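Alkylhalidase CmlS (Streptomyces venezuelae, PDB 3I3L) acts as a flavin-dependent halogenase in chloramphenicol biosynthesis, carrying an FAD cofactor that is covalently attached to the protein. Local coordinates at residues V166-G170 and E171-V175; A258-E262 and Q263-A267; K468-N471 and S472-R475. All blocks are in the same frame, centred on the assembly; numbering follows the deposited sequence.

Contact 1 of 3, residues V166-G170 and E171-V175; sequences VRRGG and ESVTV
The carbonyl oxygen V166 O is approached by two neighbouring residues. V173 N makes a short and nearly straight hydrogen bond to it (2.6 Å, 175° at the hydrogen), and the CA of S172 adds a CA-H...O contact at 3.4 Å. The return bond of the same antiparallel pair, V166 N to V173 O, measures 2.7 Å. One step toward the turn, R167 and S172 form a non-hydrogen-bonded pair, and R168 N then donates a hydrogen bond to E171 O at 2.9 Å. Across the tip, E171 N bonds to R168 O at 3.2 Å, with the donor standing well above the carbonyl plane. This bond closes a type II' turn, so two strands are joined by only two residues: a tight beta hairpin. G169 takes the first corner with a positive phi of 73°, a conformation most readily taken by glycine.

Side chains alternate in facing along each strand, and paired residues share a face. R167 and S172 lie on one, while V166, R168, E171 and V173 lie on the other. On that second face CB of R168 packs against CG2 of V173 at 4.0 Å. The valine's other branch, CG1, stands opposite its own backbone N (chi1 171°), which leaves CG2 as the methyl turned toward the arginine. The E171 carboxylate extends away from 166-170, though its CB is 3.6 Å from R168 O.

The hairpin forms two of the three strands of a small antiparallel sheet, with strand 162-168 in the middle and 171-177 at an edge. R167 shares a backbone hydrogen bond with P150 just before strand 151-155, while V166 packs on V151, one of the FAD-binding residues, and, like V175, on Y52 of strand 48-52.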
ATOM      1  N   VAL A 166     -20.678 -19.649  13.990  1.00 34.52           N
ATOM      2  CA  VAL A 166     -20.689 -18.328  14.664  1.00 37.86           C
ATOM      3  C   VAL A 166     -21.148 -18.491  16.135  1.00 41.20           C
ATOM      4  O   VAL A 166     -22.064 -19.288  16.427  1.00 40.31           O
ATOM      5  CB  VAL A 166     -21.706 -17.470  13.881  1.00 38.49           C
ATOM      6  CG1 VAL A 166     -22.593 -16.710  14.751  1.00 41.05           C
ATOM      7  CG2 VAL A 166     -21.009 -16.638  12.806  1.00 37.95           C
ATOM      8  N   ARG A 167     -20.523 -17.754  17.065  1.00 43.33           N
ATOM      9  CA  ARG A 167     -20.959 -17.784  18.469  1.00 46.87           C
ATOM     10  C   ARG A 167     -21.889 -16.640  18.763  1.00 48.98           C
ATOM     11  O   ARG A 167     -21.440 -15.508  18.900  1.00 49.15           O
ATOM     12  CB  ARG A 167     -19.785 -17.780  19.450  1.00 47.21           C
ATOM     13  CG  ARG A 167     -19.497 -19.147  20.072  1.00 53.13           C
ATOM     14  CD  ARG A 167     -18.949 -19.098  21.533  1.00 61.42           C
ATOM     15  NE  ARG A 167     -17.916 -18.057  21.748  1.00 69.57           N
ATOM     16  CZ  ARG A 167     -16.580 -18.245  21.666  1.00 72.08           C
ATOM     17  NH1 ARG A 167     -15.756 -17.218  21.867  1.00 70.97           N
ATOM     18  NH2 ARG A 167     -16.054 -19.451  21.379  1.00 73.80           N
ATOM     19  N   ARG A 168     -23.181 -16.957  18.850  1.00 52.41           N
ATOM     20  CA  ARG A 168     -24.290 -16.007  19.077  1.00 55.81           C
ATOM     21  C   ARG A 168     -24.859 -16.316  20.456  1.00 57.42           C
ATOM     22  O   ARG A 168     -25.450 -17.380  20.670  1.00 57.31           O
ATOM     23  CB  ARG A 168     -25.388 -16.223  18.027  1.00 56.52           C
ATOM     24  CG  ARG A 168     -26.535 -15.214  18.044  1.00 60.47           C
ATOM     25  CD  ARG A 168     -27.659 -15.647  17.089  1.00 63.86           C
ATOM     26  NE  ARG A 168     -28.184 -14.521  16.295  1.00 66.41           N
ATOM     27  CZ  ARG A 168     -27.696 -14.084  15.119  1.00 65.05           C
ATOM     28  NH1 ARG A 168     -26.635 -14.654  14.542  1.00 58.85           N
ATOM     29  NH2 ARG A 168     -28.284 -13.052  14.515  1.00 60.54           N
ATOM     30  N   GLY A 169     -24.664 -15.384  21.386  1.00 59.20           N
ATOM     31  CA  GLY A 169     -24.878 -15.666  22.802  1.00 60.17           C
ATOM     32  C   GLY A 169     -23.742 -16.558  23.277  1.00 60.56           C
ATOM     33  O   GLY A 169     -22.573 -16.177  23.202  1.00 60.54           O
ATOM     34  N   GLY A 170     -24.092 -17.744  23.780  1.00 60.88           N
ATOM     35  CA  GLY A 170     -23.102 -18.792  24.124  1.00 60.24           C
ATOM     36  C   GLY A 170     -23.320 -20.016  23.248  1.00 59.97           C
ATOM     37  O   GLY A 170     -22.654 -21.047  23.414  1.00 61.03           O
ATOM     38  N   GLU A 171     -24.264 -19.887  22.310  1.00 58.25           N
ATOM     39  CA  GLU A 171     -24.606 -20.943  21.378  1.00 56.82           C
ATOM     40  C   GLU A 171     -23.774 -20.813  20.085  1.00 53.84           C
ATOM     41  O   GLU A 171     -23.626 -19.712  19.531  1.00 52.65           O
ATOM     42  CB  GLU A 171     -26.093 -20.865  21.016  1.00 57.65           C
ATOM     43  CG  GLU A 171     -27.073 -20.841  22.230  1.00 63.82           C
ATOM     44  CD  GLU A 171     -28.552 -20.613  21.824  1.00 71.12           C
ATOM     45  OE1 GLU A 171     -29.406 -20.405  22.732  1.00 74.06           O
ATOM     46  OE2 GLU A 171     -28.862 -20.639  20.602  1.00 73.95           O
ATOM     47  N   SER A 172     -23.241 -21.937  19.619  1.00 49.35           N
ATOM     48  CA  SER A 172     -22.828 -22.034  18.236  1.00 46.58           C
ATOM     49  C   SER A 172     -24.052 -21.965  17.305  1.00 44.37           C
ATOM     50  O   SER A 172     -24.974 -22.727  17.451  1.00 43.96           O
ATOM     51  CB  SER A 172     -22.029 -23.310  17.964  1.00 45.13           C
ATOM     52  OG  SER A 172     -20.855 -23.339  18.754  1.00 45.82           O
ATOM     53  N   VAL A 173     -24.036 -21.042  16.355  1.00 41.61           N
ATOM     54  CA  VAL A 173     -25.007 -21.019  15.300  1.00 39.80           C
ATOM     55  C   VAL A 173     -24.303 -21.131  13.945  1.00 39.11           C
ATOM     56  O   VAL A 173     -23.224 -20.575  13.727  1.00 37.17           O
ATOM     57  CB  VAL A 173     -25.828 -19.729  15.356  1.00 40.66           C
ATOM     58  CG1 VAL A 173     -26.697 -19.608  14.141  1.00 37.44           C
ATOM     59  CG2 VAL A 173     -26.764 -19.760  16.630  1.00 42.86           C
ATOM     60  N   THR A 174     -24.992 -21.746  12.996  1.00 36.84           N
ATOM     61  CA  THR A 174     -24.447 -22.112  11.739  1.00 35.34           C
ATOM     62  C   THR A 174     -25.086 -21.277  10.642  1.00 34.45           C
ATOM     63  O   THR A 174     -26.278 -21.075  10.652  1.00 36.87           O
ATOM     64  CB  THR A 174     -24.718 -23.641  11.628  1.00 35.73           C
ATOM     65  OG1 THR A 174     -23.507 -24.359  11.773  1.00 36.66           O
ATOM     66  CG2 THR A 174     -25.418 -24.029  10.405  1.00 34.13           C
ATOM     67  N   VAL A 175     -24.319 -20.772   9.685  1.00 33.65           N
ATOM     68  CA  VAL A 175     -24.893 -19.950   8.603  1.00 34.02           C
ATOM     69  C   VAL A 175     -24.265 -20.259   7.221  1.00 33.59           C
ATOM     70  O   VAL A 175     -23.049 -20.393   7.146  1.00 35.02           O
ATOM     71  CB  VAL A 175     -24.664 -18.466   8.801  1.00 36.06           C
ATOM     72  CG1 VAL A 175     -25.549 -17.716   7.778  1.00 39.76           C
ATOM     73  CG2 VAL A 175     -25.047 -18.000  10.230  1.00 36.89           C
TER

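Contact 2 of 3, residues A258-E262 and Q263-A267; sequences AEVRE and QGADA
Residues A258-Q263 make up most of the short helix 257-263, and the chain breaks at G264 before helix 265-273 begins. Q263 N bonds to E259 O at 2.6 Å in regular i to i+4 fashion, the donor lying close to the direction of the carbonyl bond. The next bond, G264 N to V260 O, is 2.9 Å long but more bent (131° at the hydrogen), and its donor sits above the carbonyl plane. At G264 phi becomes positive (83°), taking the backbone out of the helix.

One apolar side-chain contact spans the break. V260 has CG1 turned away from its backbone N (chi1 174°), and this methyl lies against A265, 3.8 Å from its CA and 4.0 Å from its CB. Q263 keeps closer to the backbone: its CB passes 3.5 Å from E259 O, while the extended chain continues to F268 and S271 of the second helix. E259 and V260 also touch F268, and A265 packs on V292 and I294 of strand 287-302.

The arrangement is that of two consecutive helices separated by a glycine with positive phi, a common way of ending one helix and starting the next. G264 leaves the first helix and holds the N-cap position of the second, whose first turn packs on strand 287-302 in the FAD-binding region.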
ATOM      1  N   ALA A 258      12.442 -10.906  24.119  1.00 39.57           N
ATOM      2  CA  ALA A 258      12.963 -11.424  25.378  1.00 41.15           C
ATOM      3  C   ALA A 258      13.178 -10.307  26.392  1.00 41.38           C
ATOM      4  O   ALA A 258      12.807 -10.458  27.557  1.00 42.14           O
ATOM      5  CB  ALA A 258      14.255 -12.235  25.150  1.00 41.34           C
ATOM      6  N   GLU A 259      13.725  -9.177  25.950  1.00 42.26           N
ATOM      7  CA  GLU A 259      13.989  -8.044  26.849  1.00 42.25           C
ATOM      8  C   GLU A 259      12.703  -7.501  27.412  1.00 42.15           C
ATOM      9  O   GLU A 259      12.574  -7.345  28.594  1.00 43.90           O
ATOM     10  CB  GLU A 259      14.731  -6.923  26.150  1.00 43.18           C
ATOM     11  CG  GLU A 259      15.765  -7.383  25.159  1.00 45.62           C
ATOM     12  CD  GLU A 259      16.889  -6.377  24.970  1.00 47.16           C
ATOM     13  OE1 GLU A 259      16.696  -5.166  25.327  1.00 42.11           O
ATOM     14  OE2 GLU A 259      17.954  -6.839  24.452  1.00 45.46           O
ATOM     15  N   VAL A 260      11.739  -7.223  26.556  1.00 41.31           N
ATOM     16  CA  VAL A 260      10.432  -6.786  27.021  1.00 41.94           C
ATOM     17  C   VAL A 260       9.796  -7.787  27.986  1.00 43.16           C
ATOM     18  O   VAL A 260       9.189  -7.383  28.967  1.00 44.49           O
ATOM     19  CB  VAL A 260       9.438  -6.539  25.833  1.00 40.26           C
ATOM     20  CG1 VAL A 260       8.021  -6.219  26.354  1.00 37.97           C
ATOM     21  CG2 VAL A 260       9.949  -5.432  24.988  1.00 40.97           C
ATOM     22  N   ARG A 261       9.857  -9.075  27.660  1.00 45.83           N
ATOM     23  CA  ARG A 261       9.318 -10.134  28.516  1.00 47.49           C
ATOM     24  C   ARG A 261       9.938  -9.974  29.886  1.00 48.41           C
ATOM     25  O   ARG A 261       9.248  -9.895  30.906  1.00 47.81           O
ATOM     26  CB  ARG A 261       9.672 -11.533  27.973  1.00 48.38           C
ATOM     27  CG  ARG A 261       8.491 -12.411  27.540  1.00 51.45           C
ATOM     28  CD  ARG A 261       8.128 -13.499  28.569  1.00 52.41           C
ATOM     29  NE  ARG A 261       8.506 -14.826  28.083  1.00 52.04           N
ATOM     30  CZ  ARG A 261       7.745 -15.929  28.139  1.00 54.71           C
ATOM     31  NH1 ARG A 261       6.530 -15.892  28.683  1.00 59.05           N
ATOM     32  NH2 ARG A 261       8.177 -17.086  27.627  1.00 49.61           N
ATOM     33  N   GLU A 262      11.257  -9.894  29.880  1.00 49.41           N
ATOM     34  CA  GLU A 262      12.029  -9.896  31.090  1.00 50.96           C
ATOM     35  C   GLU A 262      11.883  -8.582  31.858  1.00 50.69           C
ATOM     36  O   GLU A 262      11.624  -8.618  33.059  1.00 51.07           O
ATOM     37  CB  GLU A 262      13.505 -10.111  30.739  1.00 52.08           C
ATOM     38  CG  GLU A 262      14.146 -11.248  31.506  1.00 57.92           C
ATOM     39  CD  GLU A 262      15.604 -10.967  31.850  1.00 63.37           C
ATOM     40  OE1 GLU A 262      16.236 -10.105  31.171  1.00 63.44           O
ATOM     41  OE2 GLU A 262      16.110 -11.624  32.798  1.00 65.27           O
ATOM     42  N   GLN A 263      12.038  -7.439  31.184  1.00 48.77           N
ATOM     43  CA  GLN A 263      12.155  -6.167  31.904  1.00 48.28           C
ATOM     44  C   GLN A 263      10.865  -5.338  31.954  1.00 47.43           C
ATOM     45  O   GLN A 263      10.820  -4.282  32.580  1.00 48.34           O
ATOM     46  CB  GLN A 263      13.381  -5.382  31.384  1.00 48.84           C
ATOM     47  CG  GLN A 263      13.122  -4.188  30.417  1.00 51.81           C
ATOM     48  CD  GLN A 263      14.438  -3.617  29.815  1.00 56.12           C
ATOM     49  OE1 GLN A 263      14.487  -2.463  29.337  1.00 54.45           O
ATOM     50  NE2 GLN A 263      15.510  -4.441  29.831  1.00 56.58           N
ATOM     51  N   GLY A 264       9.808  -5.826  31.291  1.00 46.32           N
ATOM     52  CA  GLY A 264       8.520  -5.096  31.207  1.00 44.19           C
ATOM     53  C   GLY A 264       8.481  -4.034  30.105  1.00 42.73           C
ATOM     54  O   GLY A 264       9.469  -3.326  29.872  1.00 42.00           O
ATOM     55  N   ALA A 265       7.329  -3.916  29.440  1.00 41.98           N
ATOM     56  CA  ALA A 265       7.168  -3.018  28.276  1.00 41.13           C
ATOM     57  C   ALA A 265       7.460  -1.541  28.625  1.00 40.82           C
ATOM     58  O   ALA A 265       8.016  -0.790  27.806  1.00 39.35           O
ATOM     59  CB  ALA A 265       5.744  -3.179  27.657  1.00 39.75           C
ATOM     60  N   ASP A 266       7.123  -1.138  29.848  1.00 41.30           N
ATOM     61  CA  ASP A 266       7.264   0.279  30.269  1.00 41.74           C
ATOM     62  C   ASP A 266       8.700   0.705  30.324  1.00 41.56           C
ATOM     63  O   ASP A 266       9.056   1.742  29.780  1.00 41.30           O
ATOM     64  CB  ASP A 266       6.616   0.515  31.631  1.00 42.12           C
ATOM     65  CG  ASP A 266       5.120   0.326  31.592  1.00 45.23           C
ATOM     66  OD1 ASP A 266       4.404   1.240  31.114  1.00 46.79           O
ATOM     67  OD2 ASP A 266       4.663  -0.752  32.029  1.00 51.02           O
ATOM     68  N   ALA A 267       9.532  -0.129  30.956  1.00 41.28           N
ATOM     69  CA  ALA A 267      10.943   0.127  31.057  1.00 40.88           C
ATOM     70  C   ALA A 267      11.594   0.017  29.673  1.00 39.64           C
ATOM     71  O   ALA A 267      12.399   0.866  29.312  1.00 39.63           O
ATOM     72  CB  ALA A 267      11.609  -0.887  32.084  1.00 42.25           C
TER

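Contact 3 of 3, residues K468-N471 and S472-R475; sequences KRLN and SITR
A helix-to-strand junction joins K468-N471, the final turn of helix 456-471, to strand 473-478 of the C-terminal domain, and S472 and I473 tie the two elements together. R469 O is the main acceptor. It receives the hydroxyl S472 OG at 2.7 Å, the donor tilted only 16° from the carbonyl plane, and also S472 N in a weak bond of 3.1 Å. A second weak bond runs from the same amide to K468 O, so this N-H is divided between two helical carbonyls. The hydroxyl reaches back because chi1 of 75° places OG between the serine's own N and carbonyl carbon, which brings it to R469 O.

I473 N follows with a straighter bond to L470 O (3.1 Å, 155° at the hydrogen). Further on, T474 and R475 both face Y567 in a classic beta bulge. The guanidinium of R469 pairs with D465 in a salt bridge, and that of R475 with E532. L470 and I473 are buried together against M559 of helix 551-560.

I473 presents its hydrocarbon to the helix carbonyls as well. Its CB lies 3.3 Å from L470 O and CG1 3.5 Å from R469 O, while the terminal methyl CD1 stands 4.4 Å from CD2 of L470.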
ATOM      1  N   LYS A 468      15.133  14.213 -21.122  1.00 41.29           N
ATOM      2  CA  LYS A 468      16.403  14.043 -21.796  1.00 42.51           C
ATOM      3  C   LYS A 468      16.703  12.587 -22.187  1.00 41.39           C
ATOM      4  O   LYS A 468      17.290  12.343 -23.246  1.00 42.79           O
ATOM      5  CB  LYS A 468      17.536  14.627 -20.940  1.00 42.70           C
ATOM      6  CG  LYS A 468      18.931  14.194 -21.354  1.00 47.92           C
ATOM      7  CD  LYS A 468      19.925  15.345 -21.436  1.00 53.63           C
ATOM      8  CE  LYS A 468      20.128  15.742 -22.926  1.00 56.24           C
ATOM      9  NZ  LYS A 468      21.100  16.852 -23.208  1.00 56.87           N
ATOM     10  N   ARG A 469      16.325  11.625 -21.357  1.00 40.59           N
ATOM     11  CA  ARG A 469      16.677  10.223 -21.646  1.00 39.06           C
ATOM     12  C   ARG A 469      15.792   9.692 -22.767  1.00 37.62           C
ATOM     13  O   ARG A 469      16.284   9.096 -23.740  1.00 36.15           O
ATOM     14  CB  ARG A 469      16.592   9.339 -20.417  1.00 39.46           C
ATOM     15  CG  ARG A 469      17.712   9.504 -19.437  1.00 42.07           C
ATOM     16  CD  ARG A 469      17.217   8.991 -18.086  1.00 49.24           C
ATOM     17  NE  ARG A 469      18.242   9.013 -17.046  1.00 48.85           N
ATOM     18  CZ  ARG A 469      19.072   8.005 -16.782  1.00 53.91           C
ATOM     19  NH1 ARG A 469      19.020   6.860 -17.478  1.00 52.56           N
ATOM     20  NH2 ARG A 469      19.974   8.140 -15.813  1.00 54.38           N
ATOM     21  N   LEU A 470      14.492   9.943 -22.656  1.00 36.62           N
ATOM     22  CA  LEU A 470      13.549   9.499 -23.662  1.00 36.40           C
ATOM     23  C   LEU A 470      13.945  10.086 -25.031  1.00 38.27           C
ATOM     24  O   LEU A 470      13.900   9.386 -26.064  1.00 36.69           O
ATOM     25  CB  LEU A 470      12.123   9.913 -23.290  1.00 36.30           C
ATOM     26  CG  LEU A 470      11.461   9.119 -22.147  1.00 37.78           C
ATOM     27  CD1 LEU A 470      10.247   9.784 -21.650  1.00 36.81           C
ATOM     28  CD2 LEU A 470      11.078   7.707 -22.640  1.00 39.98           C
ATOM     29  N   ASN A 471      14.347  11.362 -25.041  1.00 40.00           N
ATOM     30  CA  ASN A 471      14.667  12.048 -26.311  1.00 41.02           C
ATOM     31  C   ASN A 471      15.905  11.473 -26.957  1.00 39.76           C
ATOM     32  O   ASN A 471      16.015  11.500 -28.185  1.00 40.04           O
ATOM     33  CB  ASN A 471      14.783  13.589 -26.138  1.00 42.94           C
ATOM     34  CG  ASN A 471      13.415  14.278 -25.970  1.00 44.18           C
ATOM     35  OD1 ASN A 471      13.322  15.374 -25.423  1.00 49.97           O
ATOM     36  ND2 ASN A 471      12.357  13.631 -26.437  1.00 48.40           N
ATOM     37  N   SER A 472      16.799  10.910 -26.138  1.00 37.52           N
ATOM     38  CA  SER A 472      18.045  10.361 -26.643  1.00 37.57           C
ATOM     39  C   SER A 472      17.851   8.989 -27.276  1.00 37.23           C
ATOM     40  O   SER A 472      18.808   8.405 -27.782  1.00 37.76           O
ATOM     41  CB  SER A 472      19.101  10.243 -25.538  1.00 37.33           C
ATOM     42  OG  SER A 472      18.784   9.153 -24.706  1.00 35.17           O
ATOM     43  N   ILE A 473      16.628   8.477 -27.213  1.00 35.81           N
ATOM     44  CA  ILE A 473      16.342   7.140 -27.693  1.00 34.68           C
ATOM     45  C   ILE A 473      16.018   7.165 -29.180  1.00 34.90           C
ATOM     46  O   ILE A 473      14.929   7.547 -29.604  1.00 33.56           O
ATOM     47  CB  ILE A 473      15.183   6.474 -26.923  1.00 33.91           C
ATOM     48  CG1 ILE A 473      15.637   6.153 -25.474  1.00 33.86           C
ATOM     49  CG2 ILE A 473      14.686   5.225 -27.640  1.00 31.28           C
ATOM     50  CD1 ILE A 473      14.502   5.667 -24.592  1.00 33.38           C
ATOM     51  N   THR A 474      16.987   6.720 -29.955  1.00 33.67           N
ATOM     52  CA  THR A 474      16.880   6.716 -31.394  1.00 33.85           C
ATOM     53  C   THR A 474      16.507   5.346 -31.903  1.00 34.02           C
ATOM     54  O   THR A 474      16.159   5.196 -33.071  1.00 33.60           O
ATOM     55  CB  THR A 474      18.211   7.189 -32.039  1.00 31.82           C
ATOM     56  OG1 THR A 474      19.290   6.381 -31.559  1.00 33.43           O
ATOM     57  CG2 THR A 474      18.499   8.652 -31.655  1.00 32.84           C
ATOM     58  N   ARG A 475      16.600   4.333 -31.048  1.00 34.32           N
ATOM     59  CA  ARG A 475      16.154   3.002 -31.446  1.00 35.80           C
ATOM     60  C   ARG A 475      15.486   2.198 -30.321  1.00 36.65           C
ATOM     61  O   ARG A 475      16.094   2.024 -29.264  1.00 37.65           O
ATOM     62  CB  ARG A 475      17.354   2.225 -32.009  1.00 37.21           C
ATOM     63  CG  ARG A 475      17.085   0.752 -32.266  1.00 37.53           C
ATOM     64  CD  ARG A 475      18.359   0.067 -32.700  1.00 41.57           C
ATOM     65  NE  ARG A 475      18.165  -1.345 -33.022  1.00 43.72           N
ATOM     66  CZ  ARG A 475      19.182  -2.204 -33.144  1.00 49.71           C
ATOM     67  NH1 ARG A 475      18.955  -3.488 -33.455  1.00 50.00           N
ATOM     68  NH2 ARG A 475      20.439  -1.787 -32.940  1.00 45.54           N
TER

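All three contacts are local reversals or junctions of the chain, and they lie far apart. The centres of contacts 1 and 2 are about 38 Å apart, and their nearest atoms about 23 Å, although both belong to the FAD-binding region. Contact 1 comes closest to the cofactor, with the side chain of V166 about 7 Å from FAD; in contact 2 the side chain of V260 is about 13 Å from the bound FAD. Contact 3 belongs to the C-terminal CmlS region, on the other side of the chain's centre from both, its own centre about 66 Å from that of contact 1 and 58 Å from that of contact 2.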